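Local structure of CytC3 (Streptomyces, 3GJA) at residues R96-W101 with A288-V294; I144-T148 with A258-P262. The protein probably chlorinates an unactivated carbon of its substrate as a nonheme iron halogenase of the phytanoyl-CoA dioxygenase family, built on a cupin-type beta barrel. One frame throughout, in Å; residues are numbered along the deposited sequence.

Interaction 1. Residues R96-W101 with A288-V294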
loop_
_atom_site.group_PDB
_atom_site.type_symbol
_atom_site.label_atom_id
_atom_site.label_comp_id
_atom_site.label_asym_id
_atom_site.label_seq_id
_atom_site.Cartn_x
_atom_site.Cartn_y
_atom_site.Cartn_z
ATOM N N ARG A 96 -16.292 -0.757 -4.373
ATOM C CA ARG A 96 -16.458 0.221 -3.302
ATOM C C ARG A 96 -16.452 -0.337 -1.885
ATOM O O ARG A 96 -16.372 0.424 -0.928
ATOM C CB ARG A 96 -17.721 1.048 -3.521
ATOM C CG ARG A 96 -17.506 2.244 -4.429
ATOM C CD ARG A 96 -17.151 1.817 -5.836
ATOM N NE ARG A 96 -16.966 2.969 -6.716
ATOM C CZ ARG A 96 -16.846 2.888 -8.039
ATOM N NH1 ARG A 96 -16.895 1.705 -8.644
ATOM N NH2 ARG A 96 -16.677 3.991 -8.757
ATOM N N ASN A 97 -16.551 -1.651 -1.738
ATOM C CA ASN A 97 -16.488 -2.234 -0.403
ATOM C C ASN A 97 -15.003 -2.530 -0.202
ATOM O O ASN A 97 -14.560 -3.665 -0.351
ATOM C CB ASN A 97 -17.335 -3.510 -0.322
ATOM C CG ASN A 97 -18.825 -3.231 -0.492
ATOM O OD1 ASN A 97 -19.355 -2.262 0.057
ATOM N ND2 ASN A 97 -19.506 -4.087 -1.246
ATOM N N LEU A 98 -14.251 -1.479 0.134
ATOM C CA LEU A 98 -12.799 -1.540 0.301
ATOM C C LEU A 98 -12.198 -1.710 1.681
ATOM O O LEU A 98 -12.581 -1.036 2.635
ATOM C CB LEU A 98 -12.157 -0.294 -0.296
ATOM C CG LEU A 98 -11.769 -0.242 -1.764
ATOM C CD1 LEU A 98 -11.061 1.089 -2.019
ATOM C CD2 LEU A 98 -10.858 -1.415 -2.106
ATOM N N LEU A 99 -11.187 -2.568 1.735
ATOM C CA LEU A 99 -10.440 -2.867 2.949
ATOM C C LEU A 99 -8.963 -2.470 2.762
ATOM O O LEU A 99 -8.346 -2.819 1.752
ATOM C CB LEU A 99 -10.509 -4.367 3.221
ATOM C CG LEU A 99 -11.142 -4.957 4.479
ATOM C CD1 LEU A 99 -12.432 -4.244 4.843
ATOM C CD2 LEU A 99 -11.377 -6.452 4.230
ATOM N N CYS A 100 -8.412 -1.714 3.711
ATOM C CA CYS A 100 -6.996 -1.360 3.677
ATOM C C CYS A 100 -6.414 -2.304 4.713
ATOM O O CYS A 100 -6.611 -2.114 5.912
ATOM C CB CYS A 100 -6.745 0.084 4.112
ATOM S SG CYS A 100 -4.958 0.474 4.241
ATOM N N TRP A 101 -5.702 -3.331 4.261
ATOM C CA TRP A 101 -5.162 -4.305 5.197
ATOM C C TRP A 101 -3.710 -4.074 5.601
ATOM O O TRP A 101 -3.182 -4.776 6.464
ATOM C CB TRP A 101 -5.313 -5.706 4.617
ATOM C CG TRP A 101 -4.414 -5.941 3.464
ATOM C CD1 TRP A 101 -4.590 -5.511 2.182
ATOM C CD2 TRP A 101 -3.163 -6.628 3.493
ATOM N NE1 TRP A 101 -3.523 -5.891 1.409
ATOM C CE2 TRP A 101 -2.629 -6.576 2.191
ATOM C CE3 TRP A 101 -2.436 -7.283 4.497
ATOM C CZ2 TRP A 101 -1.400 -7.156 1.863
ATOM C CZ3 TRP A 101 -1.213 -7.860 4.169
ATOM C CH2 TRP A 101 -0.710 -7.791 2.863
ATOM N N ALA A 288 -8.122 -4.827 9.785
ATOM C CA ALA A 288 -8.197 -4.301 8.435
ATOM C C ALA A 288 -9.163 -3.117 8.556
ATOM O O ALA A 288 -10.044 -3.112 9.419
ATOM C CB ALA A 288 -8.753 -5.353 7.480
ATOM N N VAL A 289 -8.993 -2.111 7.709
ATOM C CA VAL A 289 -9.848 -0.935 7.762
ATOM C C VAL A 289 -10.810 -0.873 6.591
ATOM O O VAL A 289 -10.396 -0.925 5.431
ATOM C CB VAL A 289 -9.003 0.362 7.774
ATOM C CG1 VAL A 289 -9.912 1.587 7.679
ATOM C CG2 VAL A 289 -8.166 0.424 9.046
ATOM N N LEU A 290 -12.098 -0.768 6.903
ATOM C CA LEU A 290 -13.134 -0.666 5.882
ATOM C C LEU A 290 -13.157 0.822 5.536
ATOM O O LEU A 290 -13.605 1.640 6.337
ATOM C CB LEU A 290 -14.489 -1.096 6.462
ATOM C CG LEU A 290 -15.629 -1.591 5.559
ATOM C CD1 LEU A 290 -16.899 -0.843 5.916
ATOM C CD2 LEU A 290 -15.298 -1.412 4.099
ATOM N N THR A 291 -12.683 1.169 4.346
ATOM C CA THR A 291 -12.603 2.566 3.937
ATOM C C THR A 291 -13.807 3.078 3.164
ATOM O O THR A 291 -13.940 4.281 2.940
ATOM C CB THR A 291 -11.352 2.803 3.080
ATOM O OG1 THR A 291 -11.519 2.167 1.803
ATOM C CG2 THR A 291 -10.128 2.224 3.763
ATOM N N SER A 292 -14.676 2.168 2.745
ATOM C CA SER A 292 -15.859 2.549 1.990
ATOM C C SER A 292 -16.818 1.373 1.902
ATOM O O SER A 292 -16.436 0.234 2.161
ATOM C CB SER A 292 -15.455 2.992 0.589
ATOM O OG SER A 292 -14.659 1.999 -0.023
ATOM N N GLY A 293 -18.064 1.649 1.531
ATOM C CA GLY A 293 -19.046 0.583 1.434
ATOM C C GLY A 293 -19.358 -0.068 2.771
ATOM O O GLY A 293 -19.381 0.595 3.808
ATOM N N VAL A 294 -19.588 -1.376 2.748
ATOM C CA VAL A 294 -19.915 -2.130 3.956
ATOM C C VAL A 294 -19.232 -3.478 3.889
ATOM O O VAL A 294 -18.779 -3.895 2.826
ATOM C CB VAL A 294 -21.428 -2.411 4.068
ATOM C CG1 VAL A 294 -22.204 -1.118 4.275
ATOM C CG2 VAL A 294 -21.904 -3.140 2.807
#
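N97, C100 and L98 bury the largest areas of R96-W101 against A288-V294, each in its own way. The side chain of N97, with CG beside the backbone N (chi1 -66°), reaches over to the other segment, where OD1 accepts the amide N of V294 at 2.8 Å, the donor standing above the carbonyl plane. N97 is the centre of an inverse gamma turn just before strand 98-108. OD1 also lies 3.2 Å from G293 CA, where a side chain would collide with it, so glycine fits there. C100 pairs with V289 as an antiparallel hydrogen-bonded pair: its N reaches V289 O at 2.7 Å, and its small CB rests 4.0 Å from T291 CG2. L98 offers both backbone and side chain, since its O takes T291 N at 2.8 Å while its CB lies 3.3 Å from T291 OG1; beyond, helix 84-94 covers its apolar end. Were N97 replaced by an alanine, the V294 amide would probably lose this acceptor and the G293-V294 backbone be less firmly tied to the chain at N97. Backbone bonds therefore set the register of strand 289-290, outermost in the antiparallel sheet, against 98-108, and an asparagine side chain carries the hold on to V294.

Interaction 2. Residues I144-T148 with A258-P262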
loop_
_atom_site.group_PDB
_atom_site.type_symbol
_atom_site.label_atom_id
_atom_site.label_comp_id
_atom_site.label_asym_id
_atom_site.label_seq_id
_atom_site.Cartn_x
_atom_site.Cartn_y
_atom_site.Cartn_z
ATOM N N ILE A 144 -4.032 -13.755 -5.355
ATOM C CA ILE A 144 -3.474 -13.211 -4.117
ATOM C C ILE A 144 -2.943 -11.787 -4.235
ATOM O O ILE A 144 -2.135 -11.354 -3.412
ATOM C CB ILE A 144 -2.323 -14.091 -3.604
ATOM C CG1 ILE A 144 -1.200 -14.117 -4.643
ATOM C CG2 ILE A 144 -2.822 -15.504 -3.327
ATOM C CD1 ILE A 144 0.071 -14.754 -4.148
ATOM N N GLY A 145 -3.395 -11.059 -5.249
ATOM C CA GLY A 145 -2.928 -9.699 -5.434
ATOM C C GLY A 145 -3.626 -8.670 -4.559
ATOM O O GLY A 145 -4.684 -8.930 -3.983
ATOM N N THR A 146 -3.026 -7.490 -4.462
ATOM C CA THR A 146 -3.586 -6.415 -3.661
ATOM C C THR A 146 -3.259 -5.076 -4.325
ATOM O O THR A 146 -2.119 -4.824 -4.711
ATOM C CB THR A 146 -3.012 -6.440 -2.228
ATOM O OG1 THR A 146 -3.596 -5.386 -1.452
ATOM C CG2 THR A 146 -1.498 -6.253 -2.255
ATOM N N ILE A 147 -4.270 -4.233 -4.485
ATOM C CA ILE A 147 -4.069 -2.926 -5.091
ATOM C C ILE A 147 -3.208 -2.109 -4.143
ATOM O O ILE A 147 -3.565 -1.900 -2.982
ATOM C CB ILE A 147 -5.417 -2.212 -5.320
ATOM C CG1 ILE A 147 -6.209 -2.959 -6.397
ATOM C CG2 ILE A 147 -5.192 -0.756 -5.735
ATOM C CD1 ILE A 147 -5.565 -2.916 -7.761
ATOM N N THR A 148 -2.066 -1.662 -4.651
ATOM C CA THR A 148 -1.113 -0.883 -3.871
ATOM C C THR A 148 -1.133 0.570 -4.323
ATOM O O THR A 148 -1.053 0.853 -5.514
ATOM C CB THR A 148 0.323 -1.447 -4.057
ATOM O OG1 THR A 148 0.333 -2.838 -3.714
ATOM C CG2 THR A 148 1.330 -0.703 -3.187
ATOM N N ALA A 258 -0.010 2.037 0.754
ATOM C CA ALA A 258 -1.217 1.557 1.417
ATOM C C ALA A 258 -1.761 0.483 0.484
ATOM O O ALA A 258 -1.898 0.714 -0.720
ATOM C CB ALA A 258 -2.219 2.686 1.570
ATOM N N ARG A 259 -2.068 -0.689 1.032
ATOM C CA ARG A 259 -2.542 -1.795 0.207
ATOM C C ARG A 259 -4.015 -2.133 0.457
ATOM O O ARG A 259 -4.462 -2.260 1.602
ATOM C CB ARG A 259 -1.614 -2.996 0.442
ATOM C CG ARG A 259 -0.204 -2.521 0.804
ATOM C CD ARG A 259 0.896 -3.570 0.669
ATOM N NE ARG A 259 1.197 -3.840 -0.729
ATOM C CZ ARG A 259 2.421 -3.909 -1.242
ATOM N NH1 ARG A 259 3.486 -3.724 -0.475
ATOM N NH2 ARG A 259 2.573 -4.177 -2.529
ATOM N N TYR A 260 -4.765 -2.262 -0.633
ATOM C CA TYR A 260 -6.193 -2.525 -0.551
ATOM C C TYR A 260 -6.659 -3.834 -1.157
ATOM O O TYR A 260 -6.048 -4.375 -2.078
ATOM C CB TYR A 260 -6.972 -1.382 -1.202
ATOM C CG TYR A 260 -6.646 -0.028 -0.624
ATOM C CD1 TYR A 260 -5.432 0.601 -0.912
ATOM C CD2 TYR A 260 -7.538 0.616 0.234
ATOM C CE1 TYR A 260 -5.113 1.839 -0.357
ATOM C CE2 TYR A 260 -7.230 1.852 0.796
ATOM C CZ TYR A 260 -6.014 2.458 0.500
ATOM O OH TYR A 260 -5.696 3.662 1.080
ATOM N N VAL A 261 -7.778 -4.313 -0.636
ATOM C CA VAL A 261 -8.370 -5.555 -1.075
ATOM C C VAL A 261 -9.876 -5.475 -0.767
ATOM O O VAL A 261 -10.278 -4.903 0.249
ATOM C CB VAL A 261 -7.700 -6.719 -0.312
ATOM C CG1 VAL A 261 -8.463 -7.031 0.972
ATOM C CG2 VAL A 261 -7.560 -7.910 -1.212
ATOM N N PRO A 262 -10.730 -6.007 -1.661
ATOM C CA PRO A 262 -12.176 -5.960 -1.408
ATOM C C PRO A 262 -12.545 -6.839 -0.219
ATOM O O PRO A 262 -11.804 -7.758 0.122
ATOM C CB PRO A 262 -12.777 -6.450 -2.729
ATOM C CG PRO A 262 -11.731 -7.361 -3.258
ATOM C CD PRO A 262 -10.454 -6.589 -2.984
#
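With chi1 at -179°, T146 swings its hydroxyl away from its own N and across to Y260 O, 2.7 Å from OG1, whereas T148 sets OG1 beside its own N (chi1 -56°), facing the R259 guanidinium. The T146 hydroxyl donates from well above the Y260 carbonyl plane and receives W101 NE1 in turn; a threonine suits a place that needs both a donor and an acceptor. Y260 O also takes a weak bond from I147 N, while Y260 N gives a nearly straight one to I147 O at 2.7 Å. I147 and Y260 are thus an antiparallel hydrogen-bonded pair joining strands 147-152 and 253-262, neighbours in the antiparallel sheet of the cupin-type barrel. On the face bearing I147 and Y260, both side chains pack on helix 84-94, a place that suits the branched I147 and the ring of Y260, whose OH is hydrogen-bonded to I81 O. T148 and R259 occupy the other face, lying side by side: T148 CG2 sits over one face of the guanidinium, toward its rim, 3.7 Å from R259 NH2, and T148 OG1 accepts a weak bond from R259 NH2 at 2.9 Å. R259 finds its stronger partner in E104, which pairs with NH1 in a salt bridge.

How the interactions relate
Both contacts belong to one antiparallel sheet, in which strands 147-152, 253-262, 98-108 and 289-290 follow one another in that order. Interaction 2 joins the first two and interaction 1 the last two, with their centres about 11 Å apart; the middle pair is bridged by L99 O, 2.9 Å from V261 N, a probable hydrogen bond. Along the chain R96-W101 comes first, then both segments of interaction 2, and A288-V294 last, so the long-range pairing of interaction 1 encloses that of interaction 2. Helix 84-94 packs on side chains of both contacts. Distant parts of the sequence are thereby woven into a continuous wall of the barrel, ending at strand 289-290 on one side.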